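Local coordinates for ethylbenzene dehydrogenase alpha-subunit (Aromatoleum aromaticum, PDB 2IVF), which is the molybdenum-containing subunit of a molybdopterin-family oxidoreductase and binds a molybdenum atom, the two dinucleotide cofactors MGD and MD1, and an iron/sulfur cluster, at residues Q89-F94 / E660-C665; N668-F673 / Q767-S772; H875-D880 / V911-C916; I886-M891 / V905-N910. One frame throughout, in Å; residues are numbered along the deposited sequence.

Contact 1 lies at the iron/sulfur cluster and includes its ligand Cys92; its Gln89 side chain is about 8 Å from MGD. Contact 2 lies beside it, the contact centres about 8 Å apart, in the antiparallel sheet of strands 659-661, 670-676 and 767-769. Thr672 of contact 2 is hydrogen-bonded to Ser91 O and Thr662 OG1 of contact 1. Contacts 3 and 4 sit in the dinucleotide-binding domain, their centres about 9 Å apart, and meet where strands 873-877 and 900-908 pair. In sequence, contact 4 falls between the segments of contact 3. The Gln915 side chain of contact 3 is about 5 Å from MGD. Contacts 1 and 3 are about 23 Å apart at their nearest atoms.

Contact 1: residues Q89-F94 / E660-C665; sequences QGSCKF and EMTTPC. With SF4 (iron/sulfur cluster), chain K.
With chi1 at -68°, Ser91 places OG beside its own backbone N. Thr662 holds OG1 between its N and carbonyl carbon (chi1 57°). The two hydroxyls then meet in a hydrogen bond, Ser91 OG to Thr662 OG1, 3.0 Å. Thr672 N donates to Thr662 OG1, which ties the pair to the neighbouring strand 670-676. The amide oxygen of Gln89 turns back to Ser91 N of its own loop. Gln89 OE1 receives a weak bond from Ser91 N at 2.9 Å and lies 3.5 Å from Thr662 CB. Gln89 NE2 donates to the carbonyls of His82 and Asn84, so both ends of the amide are held. Lower on the same chain, Gln89 CB packs 3.3 Å from Thr663 O. Pro664 CB touches Ser91 OG at 3.5 Å. Water 1 bridges Gln89 O and Cys665 N, accepting from the latter at 2.9 Å. Cys92 turns away from 660-665 and binds iron, with Cys92 SG 2.2 Å from FE2 of the cluster. Gly90, Ser91 and Phe94 line the same pocket, together with His82, Cys86 and Cys127. This is the N-terminal iron/sulfur site found in many members of the molybdopterin oxidoreductase family.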
loop_
_atom_site.group_PDB
_atom_site.type_symbol
_atom_site.label_atom_id
_atom_site.label_comp_id
_atom_site.label_asym_id
_atom_site.label_seq_id
_atom_site.Cartn_x
_atom_site.Cartn_y
_atom_site.Cartn_z
ATOM N N GLN A 89 -12.592 0.326 3.548
ATOM C CA GLN A 89 -12.004 1.655 3.778
ATOM C C GLN A 89 -11.417 1.689 5.167
ATOM O O GLN A 89 -12.087 1.320 6.105
ATOM C CB GLN A 89 -13.042 2.749 3.566
ATOM C CG GLN A 89 -12.519 3.957 2.811
ATOM C CD GLN A 89 -11.815 4.934 3.707
ATOM O OE1 GLN A 89 -12.073 4.977 4.909
ATOM N NE2 GLN A 89 -10.895 5.733 3.129
ATOM N N GLY A 90 -10.159 2.103 5.324
ATOM C CA GLY A 90 -9.538 1.935 6.631
ATOM C C GLY A 90 -10.176 2.817 7.691
ATOM O O GLY A 90 -10.242 2.441 8.873
ATOM N N SER A 91 -10.638 3.995 7.274
ATOM C CA SER A 91 -11.266 4.987 8.142
ATOM C C SER A 91 -10.426 5.194 9.364
ATOM O O SER A 91 -10.932 5.287 10.495
ATOM C CB SER A 91 -12.701 4.625 8.611
ATOM O OG SER A 91 -13.556 4.663 7.526
ATOM N N CYS A 92 -9.133 5.283 9.109
ATOM C CA CYS A 92 -8.155 5.431 10.152
ATOM C C CYS A 92 -8.067 6.847 10.617
ATOM O O CYS A 92 -7.825 7.720 9.799
ATOM C CB CYS A 92 -6.801 5.032 9.590
ATOM S SG CYS A 92 -6.766 3.482 8.739
ATOM N N LYS A 93 -8.244 7.071 11.924
ATOM C CA LYS A 93 -8.181 8.379 12.520
ATOM C C LYS A 93 -6.727 8.743 12.832
ATOM O O LYS A 93 -6.033 7.986 13.537
ATOM C CB LYS A 93 -8.987 8.418 13.798
ATOM C CG LYS A 93 -9.144 9.868 14.350
ATOM C CD LYS A 93 -10.203 9.958 15.471
ATOM C CE LYS A 93 -9.744 9.210 16.731
ATOM N NZ LYS A 93 -10.480 9.580 17.980
ATOM N N PHE A 94 -6.282 9.862 12.281
ATOM C CA PHE A 94 -4.939 10.368 12.531
ATOM C C PHE A 94 -4.941 11.701 13.225
ATOM O O PHE A 94 -5.848 12.511 13.064
ATOM C CB PHE A 94 -4.183 10.568 11.226
ATOM C CG PHE A 94 -3.616 9.297 10.646
ATOM C CD1 PHE A 94 -4.432 8.359 10.141
ATOM C CD2 PHE A 94 -2.249 9.050 10.660
ATOM C CE1 PHE A 94 -3.934 7.211 9.600
ATOM C CE2 PHE A 94 -1.743 7.901 10.123
ATOM C CZ PHE A 94 -2.594 6.970 9.603
ATOM N N GLU A 660 -14.239 16.587 5.520
ATOM C CA GLU A 660 -14.803 15.377 4.928
ATOM C C GLU A 660 -15.088 14.341 5.982
ATOM O O GLU A 660 -14.821 14.528 7.166
ATOM C CB GLU A 660 -13.815 14.801 3.887
ATOM C CG GLU A 660 -14.133 15.128 2.441
ATOM C CD GLU A 660 -15.373 14.400 1.946
ATOM O OE1 GLU A 660 -15.924 13.587 2.718
ATOM O OE2 GLU A 660 -15.794 14.639 0.799
ATOM N N MET A 661 -15.666 13.231 5.532
ATOM C CA MET A 661 -15.876 12.099 6.391
ATOM C C MET A 661 -15.516 10.885 5.576
ATOM O O MET A 661 -15.820 10.860 4.384
ATOM C CB MET A 661 -17.336 12.021 6.713
ATOM C CG MET A 661 -17.712 11.051 7.732
ATOM S SD MET A 661 -19.421 11.458 8.205
ATOM C CE MET A 661 -20.231 11.186 6.668
ATOM N N THR A 662 -14.891 9.890 6.198
ATOM C CA THR A 662 -14.562 8.670 5.476
ATOM C C THR A 662 -15.840 7.881 5.122
ATOM O O THR A 662 -16.931 8.239 5.525
ATOM C CB THR A 662 -13.632 7.827 6.288
ATOM O OG1 THR A 662 -14.246 7.560 7.547
ATOM C CG2 THR A 662 -12.324 8.570 6.516
ATOM N N THR A 663 -15.700 6.879 4.265
ATOM C CA THR A 663 -16.833 6.109 3.779
ATOM C C THR A 663 -16.575 4.665 4.109
ATOM O O THR A 663 -16.091 3.900 3.270
ATOM C CB THR A 663 -17.006 6.247 2.258
ATOM O OG1 THR A 663 -15.806 5.814 1.586
ATOM C CG2 THR A 663 -17.286 7.706 1.906
ATOM N N PRO A 664 -16.867 4.280 5.342
ATOM C CA PRO A 664 -16.549 2.910 5.789
ATOM C C PRO A 664 -17.572 1.859 5.290
ATOM O O PRO A 664 -18.734 2.178 4.910
ATOM C CB PRO A 664 -16.663 3.035 7.309
ATOM C CG PRO A 664 -17.730 4.037 7.479
ATOM C CD PRO A 664 -17.522 5.037 6.408
ATOM N N CYS A 665 -17.171 0.599 5.370
ATOM C CA CYS A 665 -18.084 -0.488 5.213
ATOM C C CYS A 665 -17.992 -1.336 6.484
ATOM O O CYS A 665 -17.414 -0.914 7.503
ATOM C CB CYS A 665 -17.690 -1.279 3.986
ATOM S SG CYS A 665 -16.046 -2.025 4.119
HETATM FE FE1 SF4 K . -4.177 3.905 4.799
HETATM FE FE2 SF4 K . -6.116 4.059 6.693
HETATM FE FE3 SF4 K . -5.557 6.209 5.223
HETATM FE FE4 SF4 K . -6.796 4.051 4.066
HETATM S S1 SF4 K . -7.690 5.435 5.618
HETATM S S2 SF4 K . -4.992 5.302 3.216
HETATM S S3 SF4 K . -5.820 2.365 5.264
HETATM S S4 SF4 K . -4.131 5.200 6.724
HETATM O O HOH W 1 -14.537 0.243 6.631
#

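Contact 2: residues N668-F673 / Q767-S772; sequences NPFFTF and QTRFLS
Phe671 and Thr768 exchange two backbone hydrogen bonds, Phe671 N to Thr768 O at 2.8 Å and Thr768 N to Phe671 O at 3.0 Å. A third runs from Phe770 N to Pro669 O at 3.1 Å. Pro669 O has a second donor, water 2, at 2.6 Å. The same water donates to Phe770 O. Pro669 is the centre of an inverse gamma turn, closed by Phe670 N and Asn668 O, and the strand starts right after it. Phe671 and Thr768 form an antiparallel hydrogen-bonded pair, flanked by the non-hydrogen-bonded pairs Phe670 with Arg769 and Thr672 with Gln767. Strand 670-676 is the middle one of a three-stranded antiparallel sheet, with 659-661 along its other edge. Phe770 has CG between its backbone N and carbonyl carbon (chi1 60°). This lays one ring face over the Pro669 carbonyl oxygen and brings Phe770 CZ to 3.4 Å from Pro669 CB. The edge of the Phe671 ring meets Phe770 CB, in the ring plane, with Phe671 CE1 3.8 Å away; the two side chains cross at about a right angle. On the face carrying Phe670, Thr672, Gln767 and Arg769, Gln767 NE2 sits over one face of the Phe670 ring, 3.9 Å from Phe670 CD1. The ring and amide planes are 26° apart. Gln767 NE2 is hydrogen-bonded to Thr112 OG1 and to a bound MES molecule, probably from the crystallisation liquor. Thr672 OG1 rests 3.4 Å from Gln767 CB, and its polar partner is Ser91 O. Arg769 reaches past the sheet to Pro113 O and to the same MES.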
loop_
_atom_site.group_PDB
_atom_site.type_symbol
_atom_site.label_atom_id
_atom_site.label_comp_id
_atom_site.label_asym_id
_atom_site.label_seq_id
_atom_site.Cartn_x
_atom_site.Cartn_y
_atom_site.Cartn_z
ATOM N N ASN A 668 -14.196 -2.107 8.685
ATOM C CA ASN A 668 -13.741 -1.189 9.715
ATOM C C ASN A 668 -14.922 -0.241 9.894
ATOM O O ASN A 668 -14.982 0.784 9.236
ATOM C CB ASN A 668 -12.524 -0.387 9.286
ATOM C CG ASN A 668 -11.233 -1.158 9.288
ATOM O OD1 ASN A 668 -11.181 -2.403 9.367
ATOM N ND2 ASN A 668 -10.139 -0.395 9.238
ATOM N N PRO A 669 -15.892 -0.638 10.715
ATOM C CA PRO A 669 -17.239 -0.063 10.693
ATOM C C PRO A 669 -17.439 1.221 11.522
ATOM O O PRO A 669 -18.317 1.304 12.406
ATOM C CB PRO A 669 -18.090 -1.205 11.209
ATOM C CG PRO A 669 -17.181 -1.902 12.206
ATOM C CD PRO A 669 -15.772 -1.721 11.738
ATOM N N PHE A 670 -16.691 2.251 11.144
ATOM C CA PHE A 670 -16.698 3.535 11.853
ATOM C C PHE A 670 -16.417 4.611 10.857
ATOM O O PHE A 670 -15.560 4.427 9.949
ATOM C CB PHE A 670 -15.640 3.600 12.997
ATOM C CG PHE A 670 -14.439 2.722 12.790
ATOM C CD1 PHE A 670 -13.321 3.175 12.104
ATOM C CD2 PHE A 670 -14.406 1.447 13.328
ATOM C CE1 PHE A 670 -12.223 2.348 11.904
ATOM C CE2 PHE A 670 -13.330 0.600 13.139
ATOM C CZ PHE A 670 -12.203 1.061 12.451
ATOM N N PHE A 671 -17.139 5.729 11.001
ATOM C CA PHE A 671 -16.889 6.918 10.187
ATOM C C PHE A 671 -15.882 7.790 10.884
ATOM O O PHE A 671 -15.903 7.928 12.115
ATOM C CB PHE A 671 -18.163 7.743 10.083
ATOM C CG PHE A 671 -19.136 7.226 9.107
ATOM C CD1 PHE A 671 -19.962 6.165 9.418
ATOM C CD2 PHE A 671 -19.226 7.797 7.853
ATOM C CE1 PHE A 671 -20.892 5.690 8.497
ATOM C CE2 PHE A 671 -20.151 7.335 6.926
ATOM C CZ PHE A 671 -20.981 6.278 7.263
ATOM N N THR A 672 -15.044 8.442 10.104
ATOM C CA THR A 672 -13.944 9.260 10.696
ATOM C C THR A 672 -13.980 10.625 10.059
ATOM O O THR A 672 -14.240 10.792 8.850
ATOM C CB THR A 672 -12.582 8.549 10.519
ATOM O OG1 THR A 672 -12.586 7.334 11.281
ATOM C CG2 THR A 672 -11.389 9.404 10.963
ATOM N N PHE A 673 -13.782 11.614 10.919
ATOM C CA PHE A 673 -13.759 13.021 10.561
ATOM C C PHE A 673 -12.430 13.464 9.970
ATOM O O PHE A 673 -11.349 13.084 10.435
ATOM C CB PHE A 673 -14.053 13.841 11.813
ATOM C CG PHE A 673 -13.990 15.320 11.616
ATOM C CD1 PHE A 673 -14.821 15.944 10.712
ATOM C CD2 PHE A 673 -13.127 16.085 12.350
ATOM C CE1 PHE A 673 -14.783 17.366 10.538
ATOM C CE2 PHE A 673 -13.092 17.477 12.214
ATOM C CZ PHE A 673 -13.927 18.115 11.302
ATOM N N GLN A 767 -14.211 10.287 15.374
ATOM C CA GLN A 767 -14.759 9.090 14.749
ATOM C C GLN A 767 -15.835 8.477 15.619
ATOM O O GLN A 767 -15.902 8.701 16.831
ATOM C CB GLN A 767 -13.679 8.027 14.477
ATOM C CG GLN A 767 -13.213 7.396 15.707
ATOM C CD GLN A 767 -12.194 6.275 15.445
ATOM O OE1 GLN A 767 -11.031 6.578 15.225
ATOM N NE2 GLN A 767 -12.615 5.003 15.504
ATOM N N THR A 768 -16.678 7.686 14.971
ATOM C CA THR A 768 -17.748 6.956 15.621
ATOM C C THR A 768 -18.130 5.713 14.838
ATOM O O THR A 768 -18.218 5.752 13.614
ATOM C CB THR A 768 -19.033 7.833 15.855
ATOM O OG1 THR A 768 -19.788 7.195 16.873
ATOM C CG2 THR A 768 -19.940 8.019 14.608
ATOM N N ARG A 769 -18.343 4.616 15.563
ATOM C CA ARG A 769 -18.956 3.408 14.987
ATOM C C ARG A 769 -20.318 3.706 14.409
ATOM O O ARG A 769 -21.124 4.402 15.000
ATOM C CB ARG A 769 -19.082 2.313 16.057
ATOM C CG ARG A 769 -17.838 1.492 16.186
ATOM C CD ARG A 769 -17.875 0.769 17.429
ATOM N NE ARG A 769 -17.101 -0.455 17.403
ATOM C CZ ARG A 769 -15.860 -0.611 17.853
ATOM N NH1 ARG A 769 -15.136 0.421 18.208
ATOM N NH2 ARG A 769 -15.345 -1.830 17.879
ATOM N N PHE A 770 -20.598 3.174 13.242
ATOM C CA PHE A 770 -21.934 3.323 12.707
ATOM C C PHE A 770 -22.911 2.378 13.374
ATOM O O PHE A 770 -22.535 1.290 13.874
ATOM C CB PHE A 770 -21.951 3.265 11.179
ATOM C CG PHE A 770 -21.437 1.991 10.542
ATOM C CD1 PHE A 770 -22.215 0.818 10.532
ATOM C CD2 PHE A 770 -20.298 2.029 9.755
ATOM C CE1 PHE A 770 -21.765 -0.333 9.836
ATOM C CE2 PHE A 770 -19.882 0.913 9.049
ATOM C CZ PHE A 770 -20.614 -0.260 9.082
ATOM N N LEU A 771 -24.148 2.805 13.463
ATOM C CA LEU A 771 -25.124 2.054 14.230
ATOM C C LEU A 771 -26.107 1.271 13.353
ATOM O O LEU A 771 -26.976 0.554 13.849
ATOM C CB LEU A 771 -25.888 2.994 15.139
ATOM C CG LEU A 771 -25.006 3.783 16.112
ATOM C CD1 LEU A 771 -25.890 4.689 16.930
ATOM C CD2 LEU A 771 -24.241 2.801 17.008
ATOM N N SER A 772 -25.988 1.442 12.062
ATOM C CA SER A 772 -26.839 0.707 11.122
ATOM C C SER A 772 -26.284 0.854 9.713
ATOM O O SER A 772 -25.360 1.639 9.488
ATOM C CB SER A 772 -28.269 1.218 11.147
ATOM O OG SER A 772 -28.407 2.344 10.349
HETATM O O HOH W 2 -20.152 -0.142 13.649
#

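Contact 3: residues H875-D880 / V911-C916; sequences HMNSKD and VQPKQC
Val911 offers its carbonyl oxygen to Asn877 ND2 in a hydrogen bond of 2.8 Å. The bond is nearly straight (162°), and the oxygen lies close to the amide plane. The Val911 branches pack on His875 to Asn877, with CG2 3.8 Å from His875 CB and CG1 against Asn877 N. Gln912 opens a type II beta turn that ends at Gln915. Pro913, next in the turn, has CA 3.5 Å from Asp880 OD2. Lys914 grips the Asp880 carboxylate twice. Lys914 N meets the syn lone pair of Asp880 OD2 at 2.7 Å, almost straight at 177°. The side chain, bent at chi2 and chi4, folds back so that Lys914 NZ forms a salt bridge to Asp880 OD1, 2.8 Å. Gln915 O takes a proton from water 3, which donates to Asp880 OD2 and accepts from Asn877 N. Cys916 CA closes the contact in a CA-H...O approach to His875 O, 3.3 Å. Trp139 of the beta-subunit packs on Asn877 and Pro913. Asn877 is the N-cap of helix 878-883, with OD1 accepting from Asp880 N. The arrangement joins a capped helix start to a beta turn, within the double-psi beta-barrel type of domain that binds the molybdopterin dinucleotide.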
loop_
_atom_site.group_PDB
_atom_site.type_symbol
_atom_site.label_atom_id
_atom_site.label_comp_id
_atom_site.label_asym_id
_atom_site.label_seq_id
_atom_site.Cartn_x
_atom_site.Cartn_y
_atom_site.Cartn_z
ATOM N N HIS A 875 6.036 -9.220 -11.981
ATOM C CA HIS A 875 6.628 -10.328 -11.237
ATOM C C HIS A 875 6.514 -11.590 -12.078
ATOM O O HIS A 875 5.422 -11.943 -12.542
ATOM C CB HIS A 875 5.931 -10.618 -9.915
ATOM C CG HIS A 875 5.921 -9.468 -8.945
ATOM N ND1 HIS A 875 5.927 -9.662 -7.578
ATOM C CD2 HIS A 875 5.869 -8.128 -9.137
ATOM C CE1 HIS A 875 5.903 -8.484 -6.969
ATOM N NE2 HIS A 875 5.866 -7.539 -7.892
ATOM N N MET A 876 7.645 -12.246 -12.277
ATOM C CA MET A 876 7.694 -13.477 -13.039
ATOM C C MET A 876 8.309 -14.562 -12.206
ATOM O O MET A 876 9.213 -14.308 -11.408
ATOM C CB MET A 876 8.580 -13.320 -14.272
ATOM C CG MET A 876 8.111 -12.346 -15.298
ATOM S SD MET A 876 9.238 -12.360 -16.703
ATOM C CE MET A 876 8.928 -14.039 -17.325
ATOM N N ASN A 877 7.860 -15.789 -12.401
ATOM C CA ASN A 877 8.576 -16.929 -11.836
ATOM C C ASN A 877 10.012 -16.966 -12.321
ATOM O O ASN A 877 10.301 -16.786 -13.511
ATOM C CB ASN A 877 7.885 -18.233 -12.246
ATOM C CG ASN A 877 8.594 -19.451 -11.692
ATOM O OD1 ASN A 877 9.542 -19.983 -12.314
ATOM N ND2 ASN A 877 8.212 -19.840 -10.490
ATOM N N SER A 878 10.939 -17.231 -11.397
ATOM C CA SER A 878 12.368 -17.159 -11.716
ATOM C C SER A 878 12.771 -18.049 -12.878
ATOM O O SER A 878 13.564 -17.651 -13.714
ATOM C CB SER A 878 13.211 -17.593 -10.489
ATOM O OG SER A 878 12.822 -16.874 -9.355
ATOM N N LYS A 879 12.263 -19.273 -12.904
ATOM C CA LYS A 879 12.622 -20.180 -13.962
ATOM C C LYS A 879 12.024 -19.751 -15.278
ATOM O O LYS A 879 12.692 -19.832 -16.289
ATOM C CB LYS A 879 12.218 -21.612 -13.653
ATOM C CG LYS A 879 12.763 -22.606 -14.661
ATOM C CD LYS A 879 12.359 -24.022 -14.261
ATOM C CE LYS A 879 13.172 -25.072 -14.975
ATOM N NZ LYS A 879 12.583 -25.355 -16.304
ATOM N N ASP A 880 10.768 -19.314 -15.275
ATOM C CA ASP A 880 10.183 -18.733 -16.480
ATOM C C ASP A 880 11.047 -17.634 -17.038
ATOM O O ASP A 880 11.261 -17.566 -18.244
ATOM C CB ASP A 880 8.822 -18.130 -16.191
ATOM C CG ASP A 880 7.753 -19.172 -15.958
ATOM O OD1 ASP A 880 7.946 -20.349 -16.308
ATOM O OD2 ASP A 880 6.687 -18.782 -15.477
ATOM N N VAL A 911 5.983 -16.784 -7.678
ATOM C CA VAL A 911 5.041 -16.663 -8.808
ATOM C C VAL A 911 4.802 -18.034 -9.385
ATOM O O VAL A 911 5.746 -18.808 -9.624
ATOM C CB VAL A 911 5.615 -15.741 -9.886
ATOM C CG1 VAL A 911 4.646 -15.661 -11.092
ATOM C CG2 VAL A 911 5.867 -14.364 -9.297
ATOM N N GLN A 912 3.552 -18.369 -9.656
ATOM C CA GLN A 912 3.288 -19.667 -10.257
ATOM C C GLN A 912 3.888 -19.720 -11.646
ATOM O O GLN A 912 3.798 -18.726 -12.415
ATOM C CB GLN A 912 1.785 -19.925 -10.302
ATOM C CG GLN A 912 1.459 -21.288 -10.820
ATOM C CD GLN A 912 -0.021 -21.630 -10.714
ATOM O OE1 GLN A 912 -0.572 -22.200 -11.626
ATOM N NE2 GLN A 912 -0.656 -21.292 -9.595
ATOM N N PRO A 913 4.497 -20.856 -12.027
ATOM C CA PRO A 913 4.903 -20.959 -13.431
ATOM C C PRO A 913 3.792 -20.614 -14.428
ATOM O O PRO A 913 2.668 -21.132 -14.309
ATOM C CB PRO A 913 5.258 -22.446 -13.587
ATOM C CG PRO A 913 5.844 -22.795 -12.221
ATOM C CD PRO A 913 4.884 -22.063 -11.270
ATOM N N LYS A 914 4.137 -19.769 -15.393
ATOM C CA LYS A 914 3.232 -19.310 -16.473
ATOM C C LYS A 914 2.142 -18.386 -15.964
ATOM O O LYS A 914 1.227 -18.055 -16.676
ATOM C CB LYS A 914 2.653 -20.469 -17.278
ATOM C CG LYS A 914 3.713 -21.439 -17.871
ATOM C CD LYS A 914 4.916 -20.748 -18.513
ATOM C CE LYS A 914 6.034 -21.787 -18.916
ATOM N NZ LYS A 914 6.681 -22.384 -17.668
ATOM N N GLN A 915 2.287 -17.942 -14.742
ATOM C CA GLN A 915 1.556 -16.774 -14.252
ATOM C C GLN A 915 2.545 -15.608 -14.370
ATOM O O GLN A 915 3.741 -15.810 -14.190
ATOM C CB GLN A 915 1.157 -16.974 -12.788
ATOM C CG GLN A 915 0.470 -15.761 -12.106
ATOM C CD GLN A 915 0.417 -15.857 -10.599
ATOM O OE1 GLN A 915 1.155 -16.610 -10.011
ATOM N NE2 GLN A 915 -0.452 -15.062 -9.977
ATOM N N CYS A 916 2.073 -14.392 -14.625
ATOM C CA CYS A 916 2.890 -13.213 -14.302
ATOM C C CYS A 916 1.932 -12.199 -13.707
ATOM O O CYS A 916 0.710 -12.267 -13.919
ATOM C CB CYS A 916 3.600 -12.634 -15.519
ATOM S SG CYS A 916 2.466 -12.133 -16.873
HETATM O O HOH W 3 6.319 -16.255 -14.632
#

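Contact 4: residues I886-M891 / V905-N910; sequences IKDGDM and VRTAPN
Asp888 meets Thr907 through CB, CG and OD1. Asp888 CB lies 3.3 Å from Thr907 OG1. Asp888 CG, anti to the backbone N (chi1 -173°), is still 3.9 Å from Thr907 OG1. At the tip, Asp888 OD1 accepts from Thr907 N at 3.1 Å. The donor comes on the anti side, 33° out of the carboxylate plane. Asp888 OD1 also lies 3.2 Å from Arg906 CA and forms a salt bridge with Arg869, its strongest partner. Asp888 OD2 makes a weak hydrogen bond to Gln134 of the beta-subunit. Asp888 and Gly889 are the central residues of a type II beta turn from Lys887 to Asp890. Gly889 has a positive phi (88°), as the third residue of a type II turn commonly does. The turn is held to the strand by Gly889 N to Val905 O at 2.8 Å and Val905 N to Asp890 O at 2.7 Å. Within the turn, Asp890 OD2 accepts from Lys887 N. Ile886 and Val905 cross at about a right angle, with their CG2 atoms 3.8 Å apart. Ile886 and Thr907 both touch Ala881 of helix 878-883. Val905 also packs on strand 873-877, and Ile886 on strand 969-975.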
loop_
_atom_site.group_PDB
_atom_site.type_symbol
_atom_site.label_atom_id
_atom_site.label_comp_id
_atom_site.label_asym_id
_atom_site.label_seq_id
_atom_site.Cartn_x
_atom_site.Cartn_y
_atom_site.Cartn_z
ATOM N N ILE A 886 15.886 -13.766 -19.338
ATOM C CA ILE A 886 15.535 -12.524 -18.614
ATOM C C ILE A 886 16.046 -12.650 -17.187
ATOM O O ILE A 886 15.876 -13.693 -16.552
ATOM C CB ILE A 886 13.995 -12.334 -18.595
ATOM C CG1 ILE A 886 13.461 -12.027 -20.003
ATOM C CG2 ILE A 886 13.545 -11.241 -17.633
ATOM C CD1 ILE A 886 11.941 -12.019 -20.095
ATOM N N LYS A 887 16.695 -11.599 -16.690
ATOM C CA LYS A 887 17.165 -11.566 -15.313
ATOM C C LYS A 887 16.357 -10.538 -14.529
ATOM O O LYS A 887 15.727 -9.653 -15.092
ATOM C CB LYS A 887 18.647 -11.159 -15.279
ATOM C CG LYS A 887 19.607 -12.229 -15.686
ATOM C CD LYS A 887 21.013 -11.656 -15.951
ATOM C CE LYS A 887 22.044 -12.811 -15.880
ATOM N NZ LYS A 887 23.234 -12.639 -16.792
ATOM N N ASP A 888 16.345 -10.690 -13.221
ATOM C CA ASP A 888 15.753 -9.696 -12.336
ATOM C C ASP A 888 16.302 -8.298 -12.693
ATOM O O ASP A 888 17.509 -8.106 -12.877
ATOM C CB ASP A 888 16.084 -10.059 -10.898
ATOM C CG ASP A 888 15.371 -9.188 -9.881
ATOM O OD1 ASP A 888 14.162 -9.011 -9.958
ATOM O OD2 ASP A 888 16.038 -8.687 -8.968
ATOM N N GLY A 889 15.416 -7.325 -12.817
ATOM C CA GLY A 889 15.822 -5.943 -13.155
ATOM C C GLY A 889 15.902 -5.656 -14.647
ATOM O O GLY A 889 16.004 -4.508 -15.045
ATOM N N ASP A 890 15.904 -6.691 -15.466
ATOM C CA ASP A 890 15.777 -6.490 -16.909
ATOM C C ASP A 890 14.433 -5.836 -17.219
ATOM O O ASP A 890 13.488 -5.932 -16.449
ATOM C CB ASP A 890 15.841 -7.802 -17.682
ATOM C CG ASP A 890 17.218 -8.335 -17.808
ATOM O OD1 ASP A 890 18.198 -7.572 -17.661
ATOM O OD2 ASP A 890 17.332 -9.513 -18.135
ATOM N N MET A 891 14.367 -5.167 -18.354
ATOM C CA MET A 891 13.081 -4.787 -18.939
ATOM C C MET A 891 12.571 -5.950 -19.801
ATOM O O MET A 891 13.331 -6.735 -20.342
ATOM C CB MET A 891 13.201 -3.560 -19.838
ATOM C CG MET A 891 13.709 -2.355 -19.157
ATOM S SD MET A 891 12.571 -1.821 -17.893
ATOM C CE MET A 891 13.801 -1.501 -16.678
ATOM N N VAL A 905 11.298 -6.221 -14.825
ATOM C CA VAL A 905 11.024 -7.548 -14.363
ATOM C C VAL A 905 11.547 -7.721 -12.944
ATOM O O VAL A 905 12.667 -7.313 -12.598
ATOM C CB VAL A 905 11.673 -8.609 -15.259
ATOM C CG1 VAL A 905 11.508 -10.044 -14.650
ATOM C CG2 VAL A 905 11.070 -8.562 -16.659
ATOM N N ARG A 906 10.682 -8.263 -12.117
ATOM C CA ARG A 906 11.073 -8.839 -10.828
ATOM C C ARG A 906 10.946 -10.356 -10.939
ATOM O O ARG A 906 9.900 -10.846 -11.286
ATOM C CB ARG A 906 10.116 -8.346 -9.768
ATOM C CG ARG A 906 10.128 -9.159 -8.452
ATOM C CD ARG A 906 9.362 -8.426 -7.368
ATOM N NE ARG A 906 10.157 -7.360 -6.804
ATOM C CZ ARG A 906 9.723 -6.146 -6.513
ATOM N NH1 ARG A 906 8.481 -5.779 -6.751
ATOM N NH2 ARG A 906 10.579 -5.289 -6.010
ATOM N N THR A 907 11.997 -11.105 -10.631
ATOM C CA THR A 907 11.894 -12.573 -10.645
ATOM C C THR A 907 11.693 -13.052 -9.223
ATOM O O THR A 907 12.321 -12.534 -8.315
ATOM C CB THR A 907 13.137 -13.231 -11.248
ATOM O OG1 THR A 907 14.296 -12.861 -10.500
ATOM C CG2 THR A 907 13.336 -12.789 -12.673
ATOM N N ALA A 908 10.786 -14.003 -9.024
ATOM C CA ALA A 908 10.533 -14.543 -7.679
ATOM C C ALA A 908 10.108 -16.005 -7.807
ATOM O O ALA A 908 9.395 -16.348 -8.721
ATOM C CB ALA A 908 9.474 -13.721 -6.977
ATOM N N PRO A 909 10.538 -16.867 -6.876
ATOM C CA PRO A 909 10.019 -18.242 -6.870
ATOM C C PRO A 909 8.545 -18.347 -6.476
ATOM O O PRO A 909 7.953 -19.405 -6.615
ATOM C CB PRO A 909 10.887 -18.954 -5.848
ATOM C CG PRO A 909 11.585 -17.940 -5.099
ATOM C CD PRO A 909 11.551 -16.644 -5.848
ATOM N N ASN A 910 7.979 -17.277 -5.929
ATOM C CA ASN A 910 6.636 -17.351 -5.411
ATOM C C ASN A 910 5.570 -17.109 -6.468
ATOM O O ASN A 910 4.410 -17.199 -6.164
ATOM C CB ASN A 910 6.423 -16.423 -4.228
ATOM C CG ASN A 910 6.758 -14.980 -4.544
ATOM O OD1 ASN A 910 6.444 -14.489 -5.612
ATOM N ND2 ASN A 910 7.422 -14.321 -3.626
#